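Local coordinates for protein lipopolysaccharide heptosyltransferase 2 (Escherichia coli, PDB 1PSW) that catalyses the addition of the second heptose unit, donated by ADP-heptose, to the inner core of lipopolysaccharide, at residues A[104-109]-A[117-122]; A[87-92]-A[111-116]; A[181-186]-A[262-267]. All coordinates share one frame; numbering follows the deposited sequence.

Contact 1: A[104-109]-A[117-122]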
ATOM      1  N   HIS A 104      21.276 -16.146  -9.576  1.00 40.09           N
ATOM      2  CA  HIS A 104      19.859 -16.493  -9.656  1.00 40.22           C
ATOM      3  C   HIS A 104      18.971 -15.257  -9.663  1.00 38.21           C
ATOM      4  O   HIS A 104      18.870 -14.544  -8.669  1.00 37.25           O
ATOM      5  CB  HIS A 104      19.489 -17.394  -8.477  1.00 44.61           C
ATOM      6  CG  HIS A 104      20.342 -18.618  -8.368  1.00 49.62           C
ATOM      7  ND1 HIS A 104      21.712 -18.561  -8.221  1.00 51.52           N
ATOM      8  CD2 HIS A 104      20.023 -19.934  -8.397  1.00 52.86           C
ATOM      9  CE1 HIS A 104      22.198 -19.788  -8.163  1.00 52.48           C
ATOM     10  NE2 HIS A 104      21.194 -20.641  -8.267  1.00 53.79           N
ATOM     11  N   ARG A 105      18.321 -15.021 -10.794  1.00 35.12           N
ATOM     12  CA  ARG A 105      17.443 -13.873 -10.959  1.00 34.25           C
ATOM     13  C   ARG A 105      16.031 -14.338 -11.318  1.00 34.02           C
ATOM     14  O   ARG A 105      15.794 -14.838 -12.417  1.00 32.52           O
ATOM     15  CB  ARG A 105      18.012 -12.963 -12.046  1.00 33.69           C
ATOM     16  CG  ARG A 105      19.485 -12.620 -11.821  1.00 33.76           C
ATOM     17  CD  ARG A 105      20.024 -11.670 -12.883  1.00 35.71           C
ATOM     18  NE  ARG A 105      20.050 -12.274 -14.217  1.00 37.49           N
ATOM     19  CZ  ARG A 105      20.798 -13.321 -14.555  1.00 38.72           C
ATOM     20  NH1 ARG A 105      21.590 -13.896 -13.660  1.00 37.41           N
ATOM     21  NH2 ARG A 105      20.756 -13.795 -15.793  1.00 38.19           N
ATOM     22  N   THR A 106      15.100 -14.153 -10.380  1.00 32.73           N
ATOM     23  CA  THR A 106      13.709 -14.588 -10.541  1.00 31.29           C
ATOM     24  C   THR A 106      12.684 -13.473 -10.739  1.00 30.17           C
ATOM     25  O   THR A 106      12.854 -12.360 -10.245  1.00 27.65           O
ATOM     26  CB  THR A 106      13.258 -15.403  -9.314  1.00 32.02           C
ATOM     27  OG1 THR A 106      14.226 -16.420  -9.031  1.00 32.98           O
ATOM     28  CG2 THR A 106      11.900 -16.049  -9.573  1.00 31.38           C
ATOM     29  N   GLY A 107      11.605 -13.796 -11.450  1.00 28.94           N
ATOM     30  CA  GLY A 107      10.548 -12.832 -11.693  1.00 28.24           C
ATOM     31  C   GLY A 107       9.584 -13.299 -12.763  1.00 28.92           C
ATOM     32  O   GLY A 107       9.913 -14.187 -13.550  1.00 29.89           O
ATOM     33  N   TRP A 108       8.382 -12.729 -12.790  1.00 27.98           N
ATOM     34  CA  TRP A 108       7.420 -13.118 -13.815  1.00 27.17           C
ATOM     35  C   TRP A 108       7.939 -12.582 -15.143  1.00 27.59           C
ATOM     36  O   TRP A 108       8.663 -11.590 -15.177  1.00 25.92           O
ATOM     37  CB  TRP A 108       6.031 -12.552 -13.511  1.00 26.23           C
ATOM     38  CG  TRP A 108       5.447 -13.115 -12.252  1.00 25.28           C
ATOM     39  CD1 TRP A 108       5.458 -12.544 -11.010  1.00 24.21           C
ATOM     40  CD2 TRP A 108       4.810 -14.392 -12.102  1.00 24.42           C
ATOM     41  NE1 TRP A 108       4.866 -13.387 -10.096  1.00 22.85           N
ATOM     42  CE2 TRP A 108       4.461 -14.527 -10.739  1.00 23.59           C
ATOM     43  CE3 TRP A 108       4.498 -15.437 -12.988  1.00 25.68           C
ATOM     44  CZ2 TRP A 108       3.821 -15.661 -10.239  1.00 23.52           C
ATOM     45  CZ3 TRP A 108       3.856 -16.569 -12.488  1.00 26.24           C
ATOM     46  CH2 TRP A 108       3.527 -16.669 -11.124  1.00 26.32           C
ATOM     47  N   ARG A 109       7.578 -13.246 -16.231  1.00 28.19           N
ATOM     48  CA  ARG A 109       8.038 -12.846 -17.554  1.00 29.65           C
ATOM     49  C   ARG A 109       7.900 -11.354 -17.848  1.00 29.87           C
ATOM     50  O   ARG A 109       8.828 -10.739 -18.369  1.00 29.63           O
ATOM     51  CB  ARG A 109       7.313 -13.662 -18.625  1.00 30.58           C
ATOM     52  CG  ARG A 109       7.873 -13.491 -20.025  1.00 32.65           C
ATOM     53  CD  ARG A 109       7.311 -14.546 -20.963  1.00 33.78           C
ATOM     54  NE  ARG A 109       5.862 -14.448 -21.110  1.00 35.33           N
ATOM     55  CZ  ARG A 109       5.126 -15.315 -21.799  1.00 35.73           C
ATOM     56  NH1 ARG A 109       5.710 -16.343 -22.398  1.00 35.56           N
ATOM     57  NH2 ARG A 109       3.813 -15.154 -21.890  1.00 35.04           N
ATOM     58  N   LEU A 117      16.312 -12.461 -16.755  1.00 41.24           N
ATOM     59  CA  LEU A 117      15.832 -13.417 -15.762  1.00 41.49           C
ATOM     60  C   LEU A 117      16.078 -14.860 -16.193  1.00 42.75           C
ATOM     61  O   LEU A 117      15.455 -15.345 -17.138  1.00 44.50           O
ATOM     62  CB  LEU A 117      14.330 -13.212 -15.524  1.00 40.91           C
ATOM     63  CG  LEU A 117      13.870 -11.843 -15.011  1.00 40.76           C
ATOM     64  CD1 LEU A 117      12.355 -11.744 -15.099  1.00 40.26           C
ATOM     65  CD2 LEU A 117      14.340 -11.644 -13.578  1.00 39.34           C
ATOM     66  N   ASN A 118      16.983 -15.547 -15.504  1.00 43.14           N
ATOM     67  CA  ASN A 118      17.274 -16.937 -15.836  1.00 43.77           C
ATOM     68  C   ASN A 118      16.296 -17.881 -15.150  1.00 43.48           C
ATOM     69  O   ASN A 118      16.398 -19.101 -15.278  1.00 42.81           O
ATOM     70  CB  ASN A 118      18.711 -17.306 -15.456  1.00 44.86           C
ATOM     71  CG  ASN A 118      19.142 -16.711 -14.136  1.00 46.41           C
ATOM     72  OD1 ASN A 118      18.393 -16.710 -13.160  1.00 44.92           O
ATOM     73  ND2 ASN A 118      20.368 -16.208 -14.098  1.00 48.75           N
ATOM     74  N   ASP A 119      15.347 -17.308 -14.420  1.00 43.06           N
ATOM     75  CA  ASP A 119      14.330 -18.087 -13.727  1.00 41.76           C
ATOM     76  C   ASP A 119      12.992 -17.396 -13.966  1.00 42.19           C
ATOM     77  O   ASP A 119      12.316 -16.965 -13.029  1.00 42.91           O
ATOM     78  CB  ASP A 119      14.649 -18.163 -12.231  1.00 42.64           C
ATOM     79  CG  ASP A 119      13.622 -18.964 -11.450  1.00 43.73           C
ATOM     80  OD1 ASP A 119      13.013 -19.887 -12.027  1.00 46.62           O
ATOM     81  OD2 ASP A 119      13.433 -18.680 -10.249  1.00 42.92           O
ATOM     82  N   VAL A 120      12.635 -17.289 -15.242  1.00 40.67           N
ATOM     83  CA  VAL A 120      11.397 -16.652 -15.670  1.00 39.65           C
ATOM     84  C   VAL A 120      10.182 -17.516 -15.354  1.00 38.67           C
ATOM     85  O   VAL A 120      10.195 -18.729 -15.561  1.00 38.97           O
ATOM     86  CB  VAL A 120      11.432 -16.367 -17.192  1.00 41.49           C
ATOM     87  CG1 VAL A 120      11.646 -17.664 -17.959  1.00 42.67           C
ATOM     88  CG2 VAL A 120      10.142 -15.694 -17.634  1.00 42.65           C
ATOM     89  N   ARG A 121       9.133 -16.883 -14.842  1.00 35.92           N
ATOM     90  CA  ARG A 121       7.905 -17.591 -14.504  1.00 34.79           C
ATOM     91  C   ARG A 121       6.810 -17.116 -15.456  1.00 33.13           C
ATOM     92  O   ARG A 121       6.569 -15.916 -15.576  1.00 31.57           O
ATOM     93  CB  ARG A 121       7.501 -17.290 -13.053  1.00 34.88           C
ATOM     94  CG  ARG A 121       8.606 -17.479 -12.008  1.00 34.47           C
ATOM     95  CD  ARG A 121       9.075 -18.923 -11.924  1.00 34.51           C
ATOM     96  NE  ARG A 121      10.094 -19.127 -10.889  1.00 34.45           N
ATOM     97  CZ  ARG A 121       9.854 -19.132  -9.580  1.00 34.30           C
ATOM     98  NH1 ARG A 121       8.622 -18.945  -9.122  1.00 31.26           N
ATOM     99  NH2 ARG A 121      10.848 -19.338  -8.726  1.00 32.00           N
ATOM    100  N   VAL A 122       6.157 -18.051 -16.142  1.00 34.12           N
ATOM    101  CA  VAL A 122       5.089 -17.697 -17.076  1.00 34.78           C
ATOM    102  C   VAL A 122       3.802 -17.556 -16.277  1.00 34.40           C
ATOM    103  O   VAL A 122       3.354 -18.503 -15.628  1.00 32.14           O
ATOM    104  CB  VAL A 122       4.878 -18.779 -18.157  1.00 36.11           C
ATOM    105  CG1 VAL A 122       3.903 -18.275 -19.203  1.00 35.85           C
ATOM    106  CG2 VAL A 122       6.205 -19.147 -18.791  1.00 38.60           C
TER
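Thr106 and Asp119 lie side by side on the last pair of parallel strands in the N-terminal Rossmann-like sheet of this GT-B glycosyltransferase, with strand 119-121 at the sheet edge. Thr106 OG1 donates to Asp119 OD2 (2.7 Å), which uses the lone pair turned away from its partner oxygen. Because CG of Asp119 stands opposite its own backbone N (chi1 180°), the carboxylate also meets the guanidinium of Arg121, two residues on along the same face. Arg121 grips it side-on: NE reaches OD1 at 3.2 Å, nearly straight and in the guanidinium plane, while NH2 takes OD2 from the syn side at 3.1 Å. OD2 thus serves two donors, and Arg121 NH2 has a further acceptor in the carbonyl of Tyr140. The methyl CG2 of Thr106 rests over the guanidinium, 3.4 Å above its plane, so threonine supplies both a donor and a greasy cover. With an alanine in place of Asp119, the Thr106 hydroxyl would probably lose its acceptor and the Arg121 guanidinium its counter-charge, leaving it freer to turn. Farther along this face Arg121 CB sits over one face of the Trp108 ring, near its rim, and Trp108 NE1 is held by the carbonyl of Arg134.

On the Val120 side, Leu117, from the loop just before strand 119-121, brings CD1 so near Gly107 that a beta carbon there would be tight; glycine suits the place. At the start of the pair, Asn118 stands across one face of the Arg105 guanidinium, amide and guanidinium planes 69° apart, while NE of Arg105 turns to the carbonyl of Leu116. The same amide sends OD1 to the backbone, where Arg105 N donates to Asn118 OD1 at 2.9 Å and 170°.

Contact 2: A[87-92]-A[111-116]; sequences LPNSFK and EMRYGL
Two connecting loops of the N-terminal Rossmann-like domain meet here: Asn89 and Phe91, in the loop that leaves strand 83-86 for helix 95-99, face Glu111 in the link from strand 104-108 to strand 119-121. Glu111 binds the first loop twice. Its backbone N donates to Asn89 O (3.1 Å), and its carboxylate reaches past Ser90 to accept the amide of Phe91, with N to Glu111 OE1 at 2.8 Å. That N-H comes from above the carboxylate, 40° out of its plane. Glutamate has the length for this: CG lies beside its own backbone N and the chain beyond is extended, which carries OE1 to the N-H of Phe91.

Arg113 follows a different path. Its chain, bent at chi2 and chi3, brings the guanidinium in among the carbonyls of the 87-92 loop, with Pro88 O over one face, 3.5 Å from Arg113 NH1 but too poorly angled for a hydrogen bond. Asn89 OD1 lies in the guanidinium plane at its edge, 3.7 Å from Arg113 NH1, amide and guanidinium planes 63° apart.

The apolar part is small. Phe91 and Leu116 cross at about a right angle, Phe91 CE1 lying 3.6 Å from Leu116 CD1, and Leu116 goes on to pack against Leu95 and Leu98 of helix 95-99.

Both hydrogen bonds use backbone groups of the 87-92 loop, Asn89 O and Phe91 N, so they depend little on its side chains; the buried positive charge of Arg113 is probably eased by the carbonyl oxygens gathered round it.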
ATOM      1  N   LEU A  87      10.346  -7.426  -9.147  1.00 19.59           N
ATOM      2  CA  LEU A  87       8.889  -7.324  -9.006  1.00 19.05           C
ATOM      3  C   LEU A  87       8.192  -6.486 -10.065  1.00 18.52           C
ATOM      4  O   LEU A  87       7.070  -6.792 -10.460  1.00 19.53           O
ATOM      5  CB  LEU A  87       8.545  -6.828  -7.595  1.00 18.19           C
ATOM      6  CG  LEU A  87       9.117  -7.725  -6.481  1.00 18.88           C
ATOM      7  CD1 LEU A  87       8.644  -7.245  -5.103  1.00 19.53           C
ATOM      8  CD2 LEU A  87       8.679  -9.170  -6.716  1.00 19.65           C
ATOM      9  N   PRO A  88       8.835  -5.407 -10.534  1.00 20.06           N
ATOM     10  CA  PRO A  88       8.160  -4.614 -11.566  1.00 21.73           C
ATOM     11  C   PRO A  88       8.093  -5.482 -12.824  1.00 22.94           C
ATOM     12  O   PRO A  88       8.765  -6.512 -12.895  1.00 21.98           O
ATOM     13  CB  PRO A  88       9.088  -3.410 -11.741  1.00 23.00           C
ATOM     14  CG  PRO A  88       9.726  -3.275 -10.385  1.00 21.25           C
ATOM     15  CD  PRO A  88      10.028  -4.704 -10.030  1.00 20.52           C
ATOM     16  N   ASN A  89       7.290  -5.088 -13.806  1.00 24.77           N
ATOM     17  CA  ASN A  89       7.182  -5.867 -15.036  1.00 27.77           C
ATOM     18  C   ASN A  89       8.042  -5.295 -16.159  1.00 28.47           C
ATOM     19  O   ASN A  89       8.321  -5.986 -17.132  1.00 29.69           O
ATOM     20  CB  ASN A  89       5.724  -5.928 -15.504  1.00 27.38           C
ATOM     21  CG  ASN A  89       4.876  -6.855 -14.653  1.00 30.24           C
ATOM     22  OD1 ASN A  89       5.093  -8.067 -14.631  1.00 30.65           O
ATOM     23  ND2 ASN A  89       3.908  -6.287 -13.943  1.00 33.95           N
ATOM     24  N   SER A  90       8.468  -4.043 -16.018  1.00 30.57           N
ATOM     25  CA  SER A  90       9.270  -3.394 -17.047  1.00 33.05           C
ATOM     26  C   SER A  90      10.533  -4.178 -17.370  1.00 33.66           C
ATOM     27  O   SER A  90      11.113  -4.844 -16.511  1.00 32.91           O
ATOM     28  CB  SER A  90       9.654  -1.981 -16.621  1.00 34.48           C
ATOM     29  OG  SER A  90      10.665  -2.013 -15.639  1.00 34.90           O
ATOM     30  N   PHE A  91      10.944  -4.099 -18.628  1.00 35.22           N
ATOM     31  CA  PHE A  91      12.141  -4.772 -19.097  1.00 36.07           C
ATOM     32  C   PHE A  91      13.384  -4.228 -18.389  1.00 33.60           C
ATOM     33  O   PHE A  91      14.180  -4.989 -17.848  1.00 33.13           O
ATOM     34  CB  PHE A  91      12.270  -4.572 -20.611  1.00 40.62           C
ATOM     35  CG  PHE A  91      13.676  -4.693 -21.124  1.00 43.45           C
ATOM     36  CD1 PHE A  91      14.321  -5.927 -21.158  1.00 44.02           C
ATOM     37  CD2 PHE A  91      14.364  -3.563 -21.553  1.00 45.10           C
ATOM     38  CE1 PHE A  91      15.629  -6.030 -21.619  1.00 44.88           C
ATOM     39  CE2 PHE A  91      15.670  -3.654 -22.016  1.00 46.12           C
ATOM     40  CZ  PHE A  91      16.305  -4.891 -22.045  1.00 45.30           C
ATOM     41  N   LYS A  92      13.537  -2.909 -18.393  1.00 33.73           N
ATOM     42  CA  LYS A  92      14.694  -2.268 -17.783  1.00 33.68           C
ATOM     43  C   LYS A  92      14.854  -2.550 -16.290  1.00 32.59           C
ATOM     44  O   LYS A  92      15.971  -2.508 -15.768  1.00 31.80           O
ATOM     45  CB  LYS A  92      14.631  -0.758 -18.008  1.00 35.51           C
ATOM     46  CG  LYS A  92      13.503  -0.066 -17.268  1.00 38.99           C
ATOM     47  CD  LYS A  92      13.473   1.424 -17.564  1.00 43.32           C
ATOM     48  CE  LYS A  92      12.467   2.137 -16.671  1.00 46.50           C
ATOM     49  NZ  LYS A  92      12.420   3.608 -16.918  1.00 48.49           N
ATOM     50  N   GLU A 111       7.676  -7.993 -19.468  1.00 36.59           N
ATOM     51  CA  GLU A 111       7.991  -7.574 -20.831  1.00 39.19           C
ATOM     52  C   GLU A 111       9.075  -8.442 -21.458  1.00 38.88           C
ATOM     53  O   GLU A 111      10.156  -7.953 -21.789  1.00 39.20           O
ATOM     54  CB  GLU A 111       8.458  -6.119 -20.863  1.00 41.02           C
ATOM     55  CG  GLU A 111       7.530  -5.135 -20.188  1.00 44.39           C
ATOM     56  CD  GLU A 111       7.899  -3.693 -20.496  1.00 46.81           C
ATOM     57  OE1 GLU A 111       9.110  -3.384 -20.565  1.00 45.45           O
ATOM     58  OE2 GLU A 111       6.976  -2.866 -20.654  1.00 49.16           O
HETATM   59  N   MSE A 112       8.783  -9.731 -21.603  1.00 38.88           N
HETATM   60  CA  MSE A 112       9.709 -10.684 -22.207  1.00 40.11           C
HETATM   61  C   MSE A 112      11.120 -10.594 -21.638  1.00 39.79           C
HETATM   62  O   MSE A 112      12.074 -10.372 -22.382  1.00 38.90           O
HETATM   63  CB  MSE A 112       9.776 -10.460 -23.719  1.00 43.47           C
HETATM   64  CG  MSE A 112       8.426 -10.279 -24.399  1.00 47.35           C
HETATM   65 SE   MSE A 112       7.184 -11.717 -24.021  1.00 59.70          SE
HETATM   66  CE  MSE A 112       5.757 -10.658 -23.248  1.00 49.63           C
ATOM     67  N   ARG A 113      11.260 -10.776 -20.329  1.00 38.96           N
ATOM     68  CA  ARG A 113      12.572 -10.697 -19.697  1.00 38.20           C
ATOM     69  C   ARG A 113      13.338 -12.018 -19.727  1.00 37.29           C
ATOM     70  O   ARG A 113      13.985 -12.389 -18.749  1.00 36.02           O
ATOM     71  CB  ARG A 113      12.425 -10.214 -18.254  1.00 39.44           C
ATOM     72  CG  ARG A 113      11.942  -8.773 -18.138  1.00 41.30           C
ATOM     73  CD  ARG A 113      10.659  -8.671 -17.326  1.00 43.35           C
ATOM     74  NE  ARG A 113      10.840  -9.134 -15.953  1.00 47.28           N
ATOM     75  CZ  ARG A 113       9.862  -9.231 -15.057  1.00 47.02           C
ATOM     76  NH1 ARG A 113       8.625  -8.899 -15.386  1.00 50.73           N
ATOM     77  NH2 ARG A 113      10.116  -9.660 -13.829  1.00 46.97           N
ATOM     78  N   TYR A 114      13.282 -12.714 -20.859  1.00 35.98           N
ATOM     79  CA  TYR A 114      13.969 -13.996 -20.994  1.00 36.64           C
ATOM     80  C   TYR A 114      15.486 -13.935 -20.831  1.00 38.02           C
ATOM     81  O   TYR A 114      16.131 -14.960 -20.635  1.00 40.57           O
ATOM     82  CB  TYR A 114      13.631 -14.643 -22.338  1.00 34.30           C
ATOM     83  CG  TYR A 114      12.256 -15.252 -22.389  1.00 33.68           C
ATOM     84  CD1 TYR A 114      11.217 -14.632 -23.086  1.00 32.56           C
ATOM     85  CD2 TYR A 114      11.989 -16.459 -21.741  1.00 32.35           C
ATOM     86  CE1 TYR A 114       9.950 -15.205 -23.136  1.00 32.62           C
ATOM     87  CE2 TYR A 114      10.726 -17.032 -21.788  1.00 32.47           C
ATOM     88  CZ  TYR A 114       9.713 -16.404 -22.486  1.00 31.48           C
ATOM     89  OH  TYR A 114       8.466 -16.984 -22.544  1.00 33.26           O
ATOM     90  N   GLY A 115      16.059 -12.745 -20.921  1.00 37.73           N
ATOM     91  CA  GLY A 115      17.497 -12.640 -20.764  1.00 40.72           C
ATOM     92  C   GLY A 115      17.915 -12.215 -19.368  1.00 41.53           C
ATOM     93  O   GLY A 115      18.752 -12.854 -18.724  1.00 40.29           O
ATOM     94  N   LEU A 116      17.320 -11.129 -18.895  1.00 41.85           N
ATOM     95  CA  LEU A 116      17.639 -10.602 -17.581  1.00 42.50           C
ATOM     96  C   LEU A 116      17.236 -11.551 -16.462  1.00 42.09           C
ATOM     97  O   LEU A 116      17.765 -11.466 -15.357  1.00 43.15           O
ATOM     98  CB  LEU A 116      16.952  -9.251 -17.400  1.00 44.14           C
ATOM     99  CG  LEU A 116      17.136  -8.293 -18.577  1.00 44.52           C
ATOM    100  CD1 LEU A 116      16.531  -6.948 -18.221  1.00 46.73           C
ATOM    101  CD2 LEU A 116      18.620  -8.136 -18.902  1.00 46.68           C
TER

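Contact 3: A[181-186]-A[262-267]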
ATOM      1  N   PRO A 181     -11.065  11.495  19.256  1.00 23.05           N
ATOM      2  CA  PRO A 181     -10.617  10.369  18.429  1.00 22.72           C
ATOM      3  C   PRO A 181     -10.581  10.772  16.960  1.00 21.40           C
ATOM      4  O   PRO A 181     -11.368  11.613  16.523  1.00 21.28           O
ATOM      5  CB  PRO A 181     -11.651   9.281  18.730  1.00 22.03           C
ATOM      6  CG  PRO A 181     -12.881  10.064  19.085  1.00 23.87           C
ATOM      7  CD  PRO A 181     -12.314  11.156  19.961  1.00 24.64           C
HETATM    8  N   MSE A 182      -9.680  10.162  16.200  1.00 19.72           N
HETATM    9  CA  MSE A 182      -9.522  10.506  14.801  1.00 20.70           C
HETATM   10  C   MSE A 182     -10.005   9.486  13.788  1.00 18.33           C
HETATM   11  O   MSE A 182      -9.871   8.273  13.968  1.00 17.04           O
HETATM   12  CB  MSE A 182      -8.051  10.784  14.493  1.00 22.15           C
HETATM   13  CG  MSE A 182      -7.334  11.571  15.566  1.00 33.84           C
HETATM   14 SE   MSE A 182      -5.466  11.836  15.134  1.00 50.99          SE
HETATM   15  CE  MSE A 182      -4.859  10.036  15.221  1.00 41.24           C
ATOM     16  N   ILE A 183     -10.552  10.007  12.700  1.00 16.73           N
ATOM     17  CA  ILE A 183     -10.997   9.184  11.590  1.00 16.04           C
ATOM     18  C   ILE A 183     -10.110   9.685  10.454  1.00 16.95           C
ATOM     19  O   ILE A 183      -9.939  10.894  10.281  1.00 17.96           O
ATOM     20  CB  ILE A 183     -12.471   9.439  11.243  1.00 17.33           C
ATOM     21  CG1 ILE A 183     -13.367   9.024  12.425  1.00 17.67           C
ATOM     22  CG2 ILE A 183     -12.833   8.675   9.973  1.00 17.46           C
ATOM     23  CD1 ILE A 183     -13.387   7.525  12.693  1.00 19.97           C
ATOM     24  N   GLY A 184      -9.518   8.768   9.704  1.00 15.26           N
ATOM     25  CA  GLY A 184      -8.671   9.188   8.608  1.00 14.61           C
ATOM     26  C   GLY A 184      -9.343   8.994   7.258  1.00 15.34           C
ATOM     27  O   GLY A 184     -10.045   8.011   7.055  1.00 13.50           O
ATOM     28  N   PHE A 185      -9.148   9.952   6.351  1.00 15.31           N
ATOM     29  CA  PHE A 185      -9.695   9.888   4.990  1.00 16.13           C
ATOM     30  C   PHE A 185      -8.521   9.845   4.009  1.00 17.15           C
ATOM     31  O   PHE A 185      -7.510  10.508   4.220  1.00 18.02           O
ATOM     32  CB  PHE A 185     -10.522  11.147   4.643  1.00 15.77           C
ATOM     33  CG  PHE A 185     -11.857  11.254   5.343  1.00 16.27           C
ATOM     34  CD1 PHE A 185     -12.306  10.261   6.200  1.00 16.47           C
ATOM     35  CD2 PHE A 185     -12.671  12.369   5.121  1.00 14.33           C
ATOM     36  CE1 PHE A 185     -13.553  10.367   6.841  1.00 13.90           C
ATOM     37  CE2 PHE A 185     -13.914  12.493   5.752  1.00 16.62           C
ATOM     38  CZ  PHE A 185     -14.354  11.486   6.613  1.00 16.04           C
ATOM     39  N   CYS A 186      -8.664   9.079   2.934  1.00 17.39           N
ATOM     40  CA  CYS A 186      -7.639   8.985   1.892  1.00 19.91           C
ATOM     41  C   CYS A 186      -8.423   9.221   0.604  1.00 20.36           C
ATOM     42  O   CYS A 186      -8.735   8.285  -0.125  1.00 20.72           O
ATOM     43  CB  CYS A 186      -7.009   7.590   1.878  1.00 19.74           C
ATOM     44  SG  CYS A 186      -6.192   7.104   3.415  1.00 25.14           S
ATOM     45  N   CYS A 262      -5.529   6.208  13.977  1.00 17.55           N
ATOM     46  CA  CYS A 262      -6.937   6.469  13.666  1.00 18.23           C
ATOM     47  C   CYS A 262      -7.862   5.356  14.112  1.00 19.01           C
ATOM     48  O   CYS A 262      -7.503   4.187  14.021  1.00 19.34           O
ATOM     49  CB  CYS A 262      -7.140   6.641  12.164  1.00 19.91           C
ATOM     50  SG  CYS A 262      -6.364   8.128  11.457  1.00 19.21           S
ATOM     51  N   LYS A 263      -9.074   5.714  14.537  1.00 16.85           N
ATOM     52  CA  LYS A 263     -10.056   4.716  14.966  1.00 18.49           C
ATOM     53  C   LYS A 263     -10.599   3.937  13.768  1.00 18.18           C
ATOM     54  O   LYS A 263     -11.030   2.789  13.905  1.00 18.96           O
ATOM     55  CB  LYS A 263     -11.211   5.396  15.696  1.00 18.35           C
ATOM     56  CG  LYS A 263     -10.795   6.166  16.939  1.00 22.71           C
ATOM     57  CD  LYS A 263     -10.336   5.236  18.043  1.00 25.12           C
ATOM     58  CE  LYS A 263      -9.918   6.022  19.272  1.00 29.08           C
ATOM     59  NZ  LYS A 263      -9.632   5.114  20.414  1.00 31.55           N
ATOM     60  N   ALA A 264     -10.592   4.582  12.604  1.00 16.56           N
ATOM     61  CA  ALA A 264     -11.058   3.972  11.365  1.00 14.94           C
ATOM     62  C   ALA A 264     -10.561   4.794  10.191  1.00 15.54           C
ATOM     63  O   ALA A 264     -10.160   5.947  10.353  1.00 14.81           O
ATOM     64  CB  ALA A 264     -12.583   3.893  11.334  1.00 14.15           C
ATOM     65  N   ILE A 265     -10.604   4.188   9.010  1.00 16.15           N
ATOM     66  CA  ILE A 265     -10.146   4.826   7.782  1.00 16.36           C
ATOM     67  C   ILE A 265     -11.202   4.678   6.697  1.00 16.21           C
ATOM     68  O   ILE A 265     -11.874   3.654   6.622  1.00 16.54           O
ATOM     69  CB  ILE A 265      -8.844   4.155   7.263  1.00 17.01           C
ATOM     70  CG1 ILE A 265      -7.741   4.250   8.329  1.00 18.91           C
ATOM     71  CG2 ILE A 265      -8.408   4.801   5.961  1.00 17.15           C
ATOM     72  CD1 ILE A 265      -7.306   5.665   8.671  1.00 17.66           C
ATOM     73  N   VAL A 266     -11.368   5.714   5.880  1.00 15.62           N
ATOM     74  CA  VAL A 266     -12.301   5.677   4.756  1.00 16.10           C
ATOM     75  C   VAL A 266     -11.399   5.990   3.572  1.00 15.78           C
ATOM     76  O   VAL A 266     -10.657   6.978   3.602  1.00 16.16           O
ATOM     77  CB  VAL A 266     -13.391   6.761   4.862  1.00 18.57           C
ATOM     78  CG1 VAL A 266     -14.330   6.679   3.668  1.00 17.61           C
ATOM     79  CG2 VAL A 266     -14.170   6.592   6.152  1.00 18.62           C
ATOM     80  N   THR A 267     -11.448   5.161   2.534  1.00 13.47           N
ATOM     81  CA  THR A 267     -10.575   5.371   1.389  1.00 15.41           C
ATOM     82  C   THR A 267     -11.134   4.793   0.092  1.00 15.08           C
ATOM     83  O   THR A 267     -12.052   3.974   0.102  1.00 14.84           O
ATOM     84  CB  THR A 267      -9.213   4.690   1.632  1.00 18.27           C
ATOM     85  OG1 THR A 267      -8.363   4.883   0.495  1.00 22.44           O
ATOM     86  CG2 THR A 267      -9.408   3.200   1.844  1.00 18.55           C
TER
HETATM   87  O   HOH W   1      -7.660   6.555  -1.460  1.00 26.25           O
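Gly184 faces Ile265 and Cys262 where strands 182-186 and 264-267 run side by side, parallel and inclined by 20°, in the Rossmann-like sheet of the C-terminal domain of the GT-B fold. The backbone ladder comes first. Met182 O accepts from Lys263 N at 2.7 Å, Gly184 N donates to Ala264 O at 3.0 Å, Gly184 O takes Val266 N at 2.9 Å, and Cys186 N closes the row on Val266 O. One strand thus alternates acceptor and donor against the other, as parallel pairing requires, and CA-H groups of Ile183, Ile265 and Phe185 add contacts to the same oxygens.

Apolar packing differs on the two faces. On that of Ile183 and Phe185, the ring of Phe185 lies alongside Val266 and points the same way, its CE1 3.9 Å from Val266 CG2, while Ile183 CD1 meets the methyl of Ala264. On the other, Cys262 SG stands 3.7 Å from Gly184 N, and Ile265 CD1 lies 3.8 Å from Gly184 CA. A beta carbon on Gly184 would clash with both, so the lack of a side chain suits glycine to the position. Cys186 SG touches Ile265 CG2. At the N-terminal end of the pair Lys263, bent at chi2 (-69°), lays its methylenes on Pro181, CG to Pro181 CB measuring 3.7 Å.

The polar side-chain term is slight: a water donates to Thr267 OG1 at 2.7 Å, though its link to Cys186 O is too short to trust.

Strand 215-218 pairs with the far side of strand 182-186. Over the Phe185 face lies helix 199-211, with Tyr202 near Phe185 and Val266 and Leu209 against Ile183 and Phe185, while helix 332-347 brings Leu339 and Leu343 to Ala264.

How the contacts relate
Contacts 1 and 2 form one continuous patch, their centres about 8 Å apart and their segments alternating along the chain: the loop at 111-116 bridges the two strands of contact 1. They are joined directly by two probable hydrogen bonds, Arg105 NE to Leu116 O at 2.7 Å and Arg109 NH1 to Tyr114 OH at 2.8 Å. Contact 3 lies on the opposite side of the chain's centre, about 40 Å from contact 1 and 38 Å from contact 2 between centres. The two domains have sheets of the same strand order, but contact 3 pairs two central strands, contact 1 the edge strand 119-121 with its inner neighbour. In GT-B enzymes the active site lies in the cleft between such domains.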